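Local coordinates for aerotolerance-related membrane protein (Bacteroides fragilis, PDB 4JDU) that binds calcium through its von Willebrand factor type A domain and, to judge by its name, probably takes part in aerotolerance, at residues Asn19-Arg30 / Val144-Glu155; Thr116-Val126 / Val170-Ile181. The protein carries 6 engineered substitutions. One frame throughout, in Å; residues are numbered along the deposited sequence.

Contact 1. Residues Asn19-Arg30 / Val144-Glu155. With CA (calcium ion), chain C.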
loop_
_atom_site.group_PDB
_atom_site.type_symbol
_atom_site.label_atom_id
_atom_site.label_comp_id
_atom_site.label_asym_id
_atom_site.label_seq_id
_atom_site.Cartn_x
_atom_site.Cartn_y
_atom_site.Cartn_z
ATOM N N ASN A 19 -11.321 -4.955 2.097
ATOM C CA ASN A 19 -12.620 -4.490 1.637
ATOM C C ASN A 19 -12.811 -2.973 1.727
ATOM O O ASN A 19 -13.470 -2.385 0.881
ATOM C CB ASN A 19 -13.746 -5.227 2.365
ATOM C CG ASN A 19 -14.712 -5.885 1.405
ATOM O OD1 ASN A 19 -15.684 -5.268 0.972
ATOM N ND2 ASN A 19 -14.435 -7.130 1.041
ATOM N N SER A 20 -12.215 -2.334 2.730
ATOM C CA SER A 20 -12.388 -0.887 2.871
ATOM C C SER A 20 -11.818 -0.099 1.686
ATOM O O SER A 20 -12.212 1.044 1.446
ATOM C CB SER A 20 -11.791 -0.381 4.184
ATOM O OG SER A 20 -10.401 -0.648 4.231
HETATM N N MSE A 21 -10.880 -0.702 0.957
HETATM C CA MSE A 21 -10.294 -0.044 -0.212
HETATM C C MSE A 21 -11.282 0.106 -1.365
HETATM O O MSE A 21 -11.011 0.818 -2.339
HETATM C CB MSE A 21 -9.019 -0.777 -0.648
HETATM C CG MSE A 21 -7.935 -0.756 0.438
HETATM SE SE MSE A 21 -7.076 0.989 0.577
HETATM C CE MSE A 21 -6.050 0.903 -1.087
ATOM N N LEU A 22 -12.448 -0.528 -1.257
ATOM C CA LEU A 22 -13.475 -0.353 -2.283
ATOM C C LEU A 22 -14.328 0.906 -2.065
ATOM O O LEU A 22 -15.139 1.259 -2.919
ATOM C CB LEU A 22 -14.347 -1.603 -2.414
ATOM C CG LEU A 22 -13.587 -2.835 -2.917
ATOM C CD1 LEU A 22 -14.418 -4.083 -2.733
ATOM C CD2 LEU A 22 -13.188 -2.682 -4.368
ATOM N N ALA A 23 -14.128 1.595 -0.947
ATOM C CA ALA A 23 -14.796 2.882 -0.733
ATOM C C ALA A 23 -14.476 3.854 -1.868
ATOM O O ALA A 23 -13.367 3.841 -2.419
ATOM C CB ALA A 23 -14.407 3.488 0.614
ATOM N N GLN A 24 -15.452 4.685 -2.217
ATOM C CA GLN A 24 -15.348 5.570 -3.374
ATOM C C GLN A 24 -15.281 7.042 -2.989
ATOM O O GLN A 24 -15.716 7.921 -3.744
ATOM C CB GLN A 24 -16.503 5.288 -4.342
ATOM C CG GLN A 24 -16.513 3.841 -4.827
ATOM C CD GLN A 24 -17.691 3.521 -5.719
ATOM O OE1 GLN A 24 -18.647 4.277 -5.796
ATOM N NE2 GLN A 24 -17.625 2.381 -6.397
ATOM N N ASP A 25 -14.736 7.318 -1.807
ATOM C CA ASP A 25 -14.533 8.697 -1.402
ATOM C C ASP A 25 -13.471 9.398 -2.245
ATOM O O ASP A 25 -13.493 10.615 -2.392
ATOM C CB ASP A 25 -14.271 8.824 0.107
ATOM C CG ASP A 25 -13.118 7.951 0.608
ATOM O OD1 ASP A 25 -12.626 7.042 -0.101
ATOM O OD2 ASP A 25 -12.712 8.164 1.776
ATOM N N VAL A 26 -12.562 8.620 -2.816
ATOM C CA VAL A 26 -11.667 9.128 -3.854
ATOM C C VAL A 26 -11.930 8.339 -5.138
ATOM O O VAL A 26 -12.233 7.144 -5.095
ATOM C CB VAL A 26 -10.174 9.067 -3.450
ATOM C CG1 VAL A 26 -9.929 9.858 -2.161
ATOM C CG2 VAL A 26 -9.723 7.652 -3.282
ATOM N N GLN A 27 -11.830 9.030 -6.266
ATOM C CA GLN A 27 -12.295 8.528 -7.560
ATOM C C GLN A 27 -11.230 7.684 -8.248
ATOM O O GLN A 27 -10.054 8.044 -8.236
ATOM C CB GLN A 27 -12.670 9.728 -8.430
ATOM C CG GLN A 27 -12.559 9.562 -9.946
ATOM C CD GLN A 27 -12.519 10.915 -10.657
ATOM O OE1 GLN A 27 -12.000 11.893 -10.116
ATOM N NE2 GLN A 27 -13.069 10.975 -11.866
ATOM N N PRO A 28 -11.629 6.542 -8.836
ATOM C CA PRO A 28 -12.997 6.011 -8.770
ATOM C C PRO A 28 -13.234 5.147 -7.528
ATOM O O PRO A 28 -14.394 4.914 -7.170
ATOM C CB PRO A 28 -13.134 5.201 -10.067
ATOM C CG PRO A 28 -11.741 4.831 -10.446
ATOM C CD PRO A 28 -10.779 5.798 -9.784
ATOM N N SER A 29 -12.160 4.704 -6.878
ATOM C CA SER A 29 -12.237 4.121 -5.543
ATOM C C SER A 29 -10.842 4.185 -4.971
ATOM O O SER A 29 -9.904 4.517 -5.692
ATOM C CB SER A 29 -12.710 2.676 -5.599
ATOM O OG SER A 29 -11.706 1.857 -6.187
ATOM N N ARG A 30 -10.689 3.881 -3.685
ATOM C CA ARG A 30 -9.360 3.886 -3.077
ATOM C C ARG A 30 -8.460 2.882 -3.795
ATOM O O ARG A 30 -7.320 3.204 -4.147
ATOM C CB ARG A 30 -9.450 3.546 -1.589
ATOM C CG ARG A 30 -10.179 4.621 -0.781
ATOM C CD ARG A 30 -10.362 4.197 0.651
ATOM N NE ARG A 30 -11.195 5.138 1.392
ATOM C CZ ARG A 30 -11.560 4.950 2.653
ATOM N NH1 ARG A 30 -11.146 3.862 3.297
ATOM N NH2 ARG A 30 -12.332 5.838 3.265
ATOM N N VAL A 144 -4.567 6.494 1.010
ATOM C CA VAL A 144 -5.633 6.755 0.043
ATOM C C VAL A 144 -6.973 6.768 0.740
ATOM O O VAL A 144 -7.289 5.907 1.556
ATOM C CB VAL A 144 -5.671 5.745 -1.139
ATOM C CG1 VAL A 144 -4.535 6.012 -2.122
ATOM C CG2 VAL A 144 -5.614 4.339 -0.625
ATOM N N GLY A 145 -7.758 7.786 0.413
ATOM C CA GLY A 145 -9.065 7.967 1.016
ATOM C C GLY A 145 -9.134 9.329 1.667
ATOM O O GLY A 145 -8.169 10.104 1.629
ATOM N N LEU A 146 -10.286 9.626 2.259
ATOM C CA LEU A 146 -10.491 10.888 2.956
ATOM C C LEU A 146 -10.772 10.616 4.428
ATOM O O LEU A 146 -11.284 9.552 4.781
ATOM C CB LEU A 146 -11.656 11.661 2.331
ATOM C CG LEU A 146 -11.528 11.997 0.838
ATOM C CD1 LEU A 146 -12.761 12.715 0.294
ATOM C CD2 LEU A 146 -10.278 12.822 0.594
ATOM N N PRO A 147 -10.427 11.569 5.301
ATOM C CA PRO A 147 -10.697 11.319 6.718
ATOM C C PRO A 147 -12.187 11.352 7.068
ATOM O O PRO A 147 -12.552 10.801 8.108
ATOM C CB PRO A 147 -9.940 12.451 7.431
ATOM C CG PRO A 147 -9.729 13.507 6.385
ATOM C CD PRO A 147 -9.590 12.762 5.086
ATOM N N ASP A 148 -13.022 11.949 6.213
ATOM C CA ASP A 148 -14.429 12.207 6.524
ATOM C C ASP A 148 -15.228 10.939 6.788
ATOM O O ASP A 148 -15.950 10.833 7.786
ATOM C CB ASP A 148 -15.099 12.980 5.381
ATOM C CG ASP A 148 -14.120 13.827 4.581
ATOM O OD1 ASP A 148 -12.973 14.042 5.042
ATOM O OD2 ASP A 148 -14.512 14.281 3.479
ATOM N N GLY A 149 -15.112 9.993 5.864
ATOM C CA GLY A 149 -15.813 8.725 5.966
ATOM C C GLY A 149 -16.723 8.418 4.790
ATOM O O GLY A 149 -17.578 9.234 4.425
ATOM N N ALA A 150 -16.552 7.235 4.202
ATOM C CA ALA A 150 -17.459 6.770 3.153
ATOM C C ALA A 150 -17.861 5.322 3.405
ATOM O O ALA A 150 -17.127 4.576 4.066
ATOM C CB ALA A 150 -16.807 6.906 1.782
ATOM N N PRO A 151 -19.020 4.899 2.868
ATOM C CA PRO A 151 -19.406 3.489 2.957
ATOM C C PRO A 151 -18.696 2.650 1.899
ATOM O O PRO A 151 -18.024 3.202 1.021
ATOM C CB PRO A 151 -20.908 3.532 2.668
ATOM C CG PRO A 151 -21.058 4.674 1.725
ATOM C CD PRO A 151 -20.033 5.705 2.160
ATOM N N ILE A 152 -18.831 1.332 1.992
ATOM C CA ILE A 152 -18.177 0.420 1.055
ATOM C C ILE A 152 -19.232 -0.206 0.129
ATOM O O ILE A 152 -20.034 -1.031 0.570
ATOM C CB ILE A 152 -17.419 -0.670 1.821
ATOM C CG1 ILE A 152 -16.481 -0.040 2.861
ATOM C CG2 ILE A 152 -16.652 -1.568 0.850
ATOM C CD1 ILE A 152 -15.954 -1.038 3.866
ATOM N N PRO A 153 -19.224 0.171 -1.158
ATOM C CA PRO A 153 -20.238 -0.372 -2.075
ATOM C C PRO A 153 -19.987 -1.833 -2.406
ATOM O O PRO A 153 -18.845 -2.304 -2.460
ATOM C CB PRO A 153 -20.067 0.484 -3.335
ATOM C CG PRO A 153 -18.598 0.884 -3.305
ATOM C CD PRO A 153 -18.313 1.116 -1.833
ATOM N N ILE A 154 -21.083 -2.544 -2.635
ATOM C CA ILE A 154 -21.061 -3.937 -3.052
ATOM C C ILE A 154 -21.362 -4.003 -4.551
ATOM O O ILE A 154 -22.399 -3.513 -5.008
ATOM C CB ILE A 154 -22.107 -4.745 -2.242
ATOM C CG1 ILE A 154 -21.772 -4.694 -0.747
ATOM C CG2 ILE A 154 -22.189 -6.182 -2.723
ATOM C CD1 ILE A 154 -22.923 -5.143 0.165
ATOM N N GLU A 155 -20.461 -4.600 -5.327
ATOM C CA GLU A 155 -20.668 -4.721 -6.771
ATOM C C GLU A 155 -21.964 -5.461 -7.069
ATOM O O GLU A 155 -22.269 -6.481 -6.434
ATOM C CB GLU A 155 -19.513 -5.474 -7.438
ATOM C CG GLU A 155 -18.185 -4.747 -7.450
ATOM C CD GLU A 155 -17.351 -5.003 -6.209
ATOM O OE1 GLU A 155 -17.824 -5.718 -5.289
ATOM O OE2 GLU A 155 -16.211 -4.486 -6.160
HETATM CA CA CA C . -9.080 -2.222 5.428
HETATM O O HOH W 1 -17.719 -4.499 -1.153
HETATM O O HOH W 2 -11.283 -3.682 5.298
HETATM O O HOH W 3 -18.110 4.865 -1.190
HETATM O O HOH W 4 -14.298 9.750 3.286
HETATM O O HOH W 5 -10.494 -1.415 7.280
#

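Contact 2. Residues Thr116-Val126 / Val170-Ile181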
loop_
_atom_site.group_PDB
_atom_site.type_symbol
_atom_site.label_atom_id
_atom_site.label_comp_id
_atom_site.label_asym_id
_atom_site.label_seq_id
_atom_site.Cartn_x
_atom_site.Cartn_y
_atom_site.Cartn_z
ATOM N N THR A 116 -2.411 2.266 1.396
ATOM C CA THR A 116 -3.451 1.811 2.306
ATOM C C THR A 116 -4.312 2.975 2.763
ATOM O O THR A 116 -3.905 4.126 2.646
ATOM C CB THR A 116 -2.805 1.132 3.556
ATOM O OG1 THR A 116 -3.819 0.621 4.427
ATOM C CG2 THR A 116 -1.916 2.126 4.339
ATOM N N ASP A 117 -5.495 2.677 3.295
ATOM C CA ASP A 117 -6.298 3.703 3.956
ATOM C C ASP A 117 -5.949 3.755 5.445
ATOM O O ASP A 117 -6.503 4.561 6.205
ATOM C CB ASP A 117 -7.793 3.477 3.718
ATOM C CG ASP A 117 -8.252 2.079 4.095
ATOM O OD1 ASP A 117 -7.628 1.453 4.985
ATOM O OD2 ASP A 117 -9.252 1.618 3.509
ATOM N N GLY A 118 -5.038 2.880 5.852
ATOM C CA GLY A 118 -4.485 2.925 7.194
ATOM C C GLY A 118 -5.442 2.465 8.266
ATOM O O GLY A 118 -5.109 2.511 9.456
ATOM N N GLU A 119 -6.635 2.034 7.871
ATOM C CA GLU A 119 -7.581 1.468 8.822
ATOM C C GLU A 119 -7.045 0.148 9.337
ATOM O O GLU A 119 -7.635 -0.906 9.086
ATOM C CB GLU A 119 -8.931 1.222 8.162
ATOM C CG GLU A 119 -9.785 2.451 8.052
ATOM C CD GLU A 119 -11.254 2.151 8.251
ATOM O OE1 GLU A 119 -11.989 3.063 8.689
ATOM O OE2 GLU A 119 -11.676 1.009 7.961
ATOM N N ASN A 120 -5.916 0.212 10.037
ATOM C CA ASN A 120 -5.281 -0.972 10.585
ATOM C C ASN A 120 -6.150 -1.539 11.690
ATOM O O ASN A 120 -6.771 -0.795 12.450
ATOM C CB ASN A 120 -3.892 -0.631 11.129
ATOM C CG ASN A 120 -3.054 -1.866 11.415
ATOM O OD1 ASN A 120 -3.253 -2.918 10.808
ATOM N ND2 ASN A 120 -2.106 -1.741 12.340
ATOM N N HIS A 121 -6.201 -2.862 11.772
ATOM C CA HIS A 121 -7.006 -3.571 12.764
ATOM C C HIS A 121 -6.093 -4.220 13.801
ATOM O O HIS A 121 -6.330 -4.157 15.008
ATOM C CB HIS A 121 -7.823 -4.660 12.065
ATOM C CG HIS A 121 -9.067 -5.053 12.794
ATOM N ND1 HIS A 121 -9.974 -4.129 13.275
ATOM C CD2 HIS A 121 -9.573 -6.269 13.114
ATOM C CE1 HIS A 121 -10.973 -4.755 13.860
ATOM N NE2 HIS A 121 -10.756 -6.058 13.778
ATOM N N GLU A 122 -5.047 -4.869 13.297
ATOM C CA GLU A 122 -4.078 -5.555 14.144
ATOM C C GLU A 122 -3.031 -4.579 14.680
ATOM O O GLU A 122 -2.892 -3.464 14.177
ATOM C CB GLU A 122 -3.389 -6.671 13.357
ATOM C CG GLU A 122 -4.348 -7.684 12.753
ATOM N N GLY A 123 -2.302 -4.996 15.707
ATOM C CA GLY A 123 -1.212 -4.189 16.222
ATOM C C GLY A 123 0.101 -4.581 15.571
ATOM O O GLY A 123 0.187 -5.619 14.912
ATOM N N GLY A 124 1.123 -3.748 15.731
ATOM C CA GLY A 124 2.453 -4.107 15.270
ATOM C C GLY A 124 2.941 -3.479 13.976
ATOM O O GLY A 124 4.062 -3.746 13.548
ATOM N N ALA A 125 2.121 -2.646 13.345
ATOM C CA ALA A 125 2.554 -1.957 12.133
ATOM C C ALA A 125 3.706 -0.993 12.422
ATOM O O ALA A 125 4.687 -0.944 11.675
ATOM C CB ALA A 125 1.392 -1.222 11.487
ATOM N N VAL A 126 3.582 -0.227 13.502
ATOM C CA VAL A 126 4.632 0.714 13.877
ATOM C C VAL A 126 5.922 -0.034 14.229
ATOM O O VAL A 126 7.009 0.343 13.772
ATOM C CB VAL A 126 4.171 1.644 15.030
ATOM C CG1 VAL A 126 5.297 2.540 15.478
ATOM C CG2 VAL A 126 2.981 2.490 14.592
ATOM N N VAL A 170 -18.768 2.578 7.910
ATOM C CA VAL A 170 -18.109 3.756 7.375
ATOM C C VAL A 170 -16.618 3.616 7.621
ATOM O O VAL A 170 -16.183 3.397 8.756
ATOM C CB VAL A 170 -18.631 5.044 8.043
ATOM C CG1 VAL A 170 -17.849 6.249 7.552
ATOM C CG2 VAL A 170 -20.118 5.212 7.759
ATOM N N THR A 171 -15.847 3.720 6.549
ATOM C CA THR A 171 -14.394 3.624 6.628
ATOM C C THR A 171 -13.749 4.977 6.374
ATOM O O THR A 171 -14.164 5.703 5.475
ATOM C CB THR A 171 -13.834 2.579 5.640
ATOM O OG1 THR A 171 -12.405 2.666 5.634
ATOM C CG2 THR A 171 -14.365 2.800 4.210
ATOM N N ARG A 172 -12.738 5.302 7.177
ATOM C CA ARG A 172 -12.067 6.595 7.108
ATOM C C ARG A 172 -10.568 6.412 6.929
ATOM O O ARG A 172 -9.980 5.475 7.470
ATOM C CB ARG A 172 -12.315 7.378 8.404
ATOM C CG ARG A 172 -13.765 7.717 8.673
ATOM C CD ARG A 172 -13.986 8.340 10.054
ATOM N NE ARG A 172 -15.400 8.623 10.271
ATOM C CZ ARG A 172 -16.288 7.716 10.672
ATOM N NH1 ARG A 172 -15.903 6.466 10.903
ATOM N NH2 ARG A 172 -17.558 8.046 10.832
ATOM N N LEU A 173 -9.945 7.308 6.173
ATOM C CA LEU A 173 -8.485 7.362 6.143
ATOM C C LEU A 173 -7.990 7.620 7.556
ATOM O O LEU A 173 -8.436 8.566 8.212
ATOM C CB LEU A 173 -8.013 8.491 5.229
ATOM C CG LEU A 173 -6.498 8.744 5.255
ATOM C CD1 LEU A 173 -5.765 7.697 4.455
ATOM C CD2 LEU A 173 -6.195 10.131 4.718
ATOM N N ASN A 174 -7.094 6.762 8.036
ATOM C CA ASN A 174 -6.480 6.946 9.346
ATOM C C ASN A 174 -5.124 7.595 9.176
ATOM O O ASN A 174 -4.091 6.919 9.152
ATOM C CB ASN A 174 -6.343 5.610 10.080
ATOM C CG ASN A 174 -5.906 5.784 11.532
ATOM O OD1 ASN A 174 -5.294 6.792 11.899
ATOM N ND2 ASN A 174 -6.213 4.797 12.363
ATOM N N GLU A 175 -5.119 8.913 9.065
ATOM C CA GLU A 175 -3.898 9.621 8.731
ATOM C C GLU A 175 -2.861 9.532 9.837
ATOM O O GLU A 175 -1.676 9.358 9.548
ATOM C CB GLU A 175 -4.221 11.078 8.423
ATOM C CG GLU A 175 -3.123 11.821 7.684
ATOM C CD GLU A 175 -3.700 12.865 6.746
ATOM O OE1 GLU A 175 -4.232 13.882 7.242
ATOM O OE2 GLU A 175 -3.644 12.649 5.517
ATOM N N ALA A 176 -3.291 9.660 11.091
ATOM C CA ALA A 176 -2.353 9.626 12.209
ATOM C C ALA A 176 -1.542 8.339 12.202
ATOM O O ALA A 176 -0.319 8.371 12.379
ATOM C CB ALA A 176 -3.090 9.793 13.537
HETATM N N MSE A 177 -2.222 7.216 11.988
HETATM C CA MSE A 177 -1.560 5.913 11.936
HETATM C C MSE A 177 -0.568 5.855 10.781
HETATM O O MSE A 177 0.567 5.415 10.959
HETATM C CB MSE A 177 -2.593 4.781 11.823
HETATM C CG MSE A 177 -2.023 3.386 11.523
HETATM SE SE MSE A 177 -0.732 2.681 12.816
HETATM C CE MSE A 177 -1.753 2.824 14.478
ATOM N N CYS A 178 -0.977 6.304 9.600
ATOM C CA CYS A 178 -0.086 6.265 8.447
ATOM C C CYS A 178 1.145 7.136 8.683
ATOM O O CYS A 178 2.263 6.763 8.319
ATOM C CB CYS A 178 -0.805 6.751 7.189
ATOM S SG CYS A 178 -2.138 5.706 6.529
ATOM N N GLN A 179 0.944 8.302 9.285
ATOM C CA GLN A 179 2.053 9.209 9.544
ATOM C C GLN A 179 3.044 8.607 10.533
ATOM O O GLN A 179 4.261 8.767 10.382
ATOM C CB GLN A 179 1.536 10.560 10.039
ATOM C CG GLN A 179 0.793 11.358 8.956
ATOM C CD GLN A 179 0.062 12.563 9.516
ATOM O OE1 GLN A 179 -0.349 12.570 10.676
ATOM N NE2 GLN A 179 -0.115 13.587 8.690
ATOM N N GLU A 180 2.540 7.895 11.536
ATOM C CA GLU A 180 3.435 7.335 12.538
ATOM C C GLU A 180 4.253 6.194 11.926
ATOM O O GLU A 180 5.443 6.037 12.219
ATOM C CB GLU A 180 2.657 6.867 13.768
ATOM C CG GLU A 180 3.552 6.534 14.953
ATOM C CD GLU A 180 2.795 5.924 16.115
ATOM O OE1 GLU A 180 1.579 5.674 15.967
ATOM O OE2 GLU A 180 3.428 5.684 17.168
ATOM N N ILE A 181 3.616 5.408 11.072
ATOM C CA ILE A 181 4.309 4.314 10.385
ATOM C C ILE A 181 5.454 4.844 9.529
ATOM O O ILE A 181 6.579 4.338 9.607
ATOM C CB ILE A 181 3.341 3.472 9.538
ATOM C CG1 ILE A 181 2.365 2.721 10.454
ATOM C CG2 ILE A 181 4.106 2.485 8.650
ATOM C CD1 ILE A 181 1.158 2.134 9.726
#

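Contact 1. Residues Asn19-Arg30 / Val144-Glu155
Asp25 OD2 accepts the backbone N-H of Leu146 at 2.9 Å, with an N-H...O angle of 160°. The same oxygen forms a salt bridge with Arg30 NH2 at 2.8 Å, and the two donors come from opposite faces of the carboxylate. On the other branch, Arg30 NE meets Asp25 OD1 on its syn side at 2.8 Å, so the guanidinium grips the acid side-on with two nitrogens, which fixes how it is turned. From CG to NE the arginine is extended and runs past Gly145, whose CA lies 3.6 Å from Arg30 NE; Ala23 CB covers one guanidinium face, and NH1 forms a salt bridge with Asp117. A water links Asp25 OD2 to Gly149 N, and another joins Gln24 N to Pro151 O.

The 3-10 segment 19-22 belongs to the metal-ion-dependent adhesion site (MIDAS) of the von Willebrand factor A fold. Ser20 OG, set between its backbone N and carbonyl carbon (chi1 61°), binds calcium at 2.4 Å and hydrogen-bonds to Asp117; Ser18 and Thr89 also bind the ion.

Van der Waals packing backs this turn. Ile152 CD1 rests 3.7 Å from Ser20 CA, while its CG2 branch faces Leu22 CB. Next to it, the Pro153 ring places CD 3.4 Å from Leu22 O, and beyond Ala23 the methyl of Ala150 abuts Asp25 CB at 3.6 Å. Val26 CG1 closes against the branch point of Leu146.

Contact 2. Residues Thr116-Val126 / Val170-Ile181
Glu119 OE1 accepts the backbone N-H of Arg172 at 2.8 Å, a fairly straight bond (163°) that arrives from above the carboxylate plane. The glutamate bends at chi2 (-144°), which brings OE1 to Arg172 N; the side chain passes Thr171 obliquely. Two residues earlier, Asp117 O receives Asn174 N at 2.9 Å, nearly in line with the C=O bond, and Leu173 CA-H adds a weaker contact to the same oxygen.

Asn174 caps helix 175-184: its OD1 takes Met177 N, the donor standing above the amide carbonyl plane, while its CB lies 3.4 Å from Gly118 O. Gly118, at positive phi, lets the helix come close, with Cys178 SG 3.7 Å from its CA. Farther on, the start of helix 125-134 packs on the same helix. Ala125 CB touches Ile181 CD1 at 3.8 Å, and Val126 CG2 fits between the selenium of Met177, Ile181 CG1 and Glu180, whose side chain crosses that of the valine at about a right angle.

The loop after strand 109-116 is held by an ST turn, Thr116 OG1 accepting from Gly118 N and also hydrogen-bonding to Asp16, and an Asx turn, Asp117 OD1 accepting from Glu119 N at 3.1 Å. Asp117 is a calcium-binding residue of this protein; here OD2 is held by partners from the 19-30 loop, and its side chain stays about 4 Å from the ion, a position consistent with the MIDAS aspartate on the loop after strand 109-116.

In the fold
From the N terminus, strand 9-16 leads into residues 19-30, which contact 1 joins to residues 144-155 far along the chain, closing a loop that takes in most of the central sheet. Residues 116-126, at the end of strand 109-116, lie inside that loop, but contact 2 pairs them with residues 170-181 beyond it, so the two contacts cross. They meet beside the metal site, where Arg30 NH2 lies 2.9 Å from Thr171 O. Strands 150-151 and 170-171, one from each contact, pair antiparallel. Together the contacts tie this two-stranded antiparallel sheet and helix 175-184 to the loops at the strand ends.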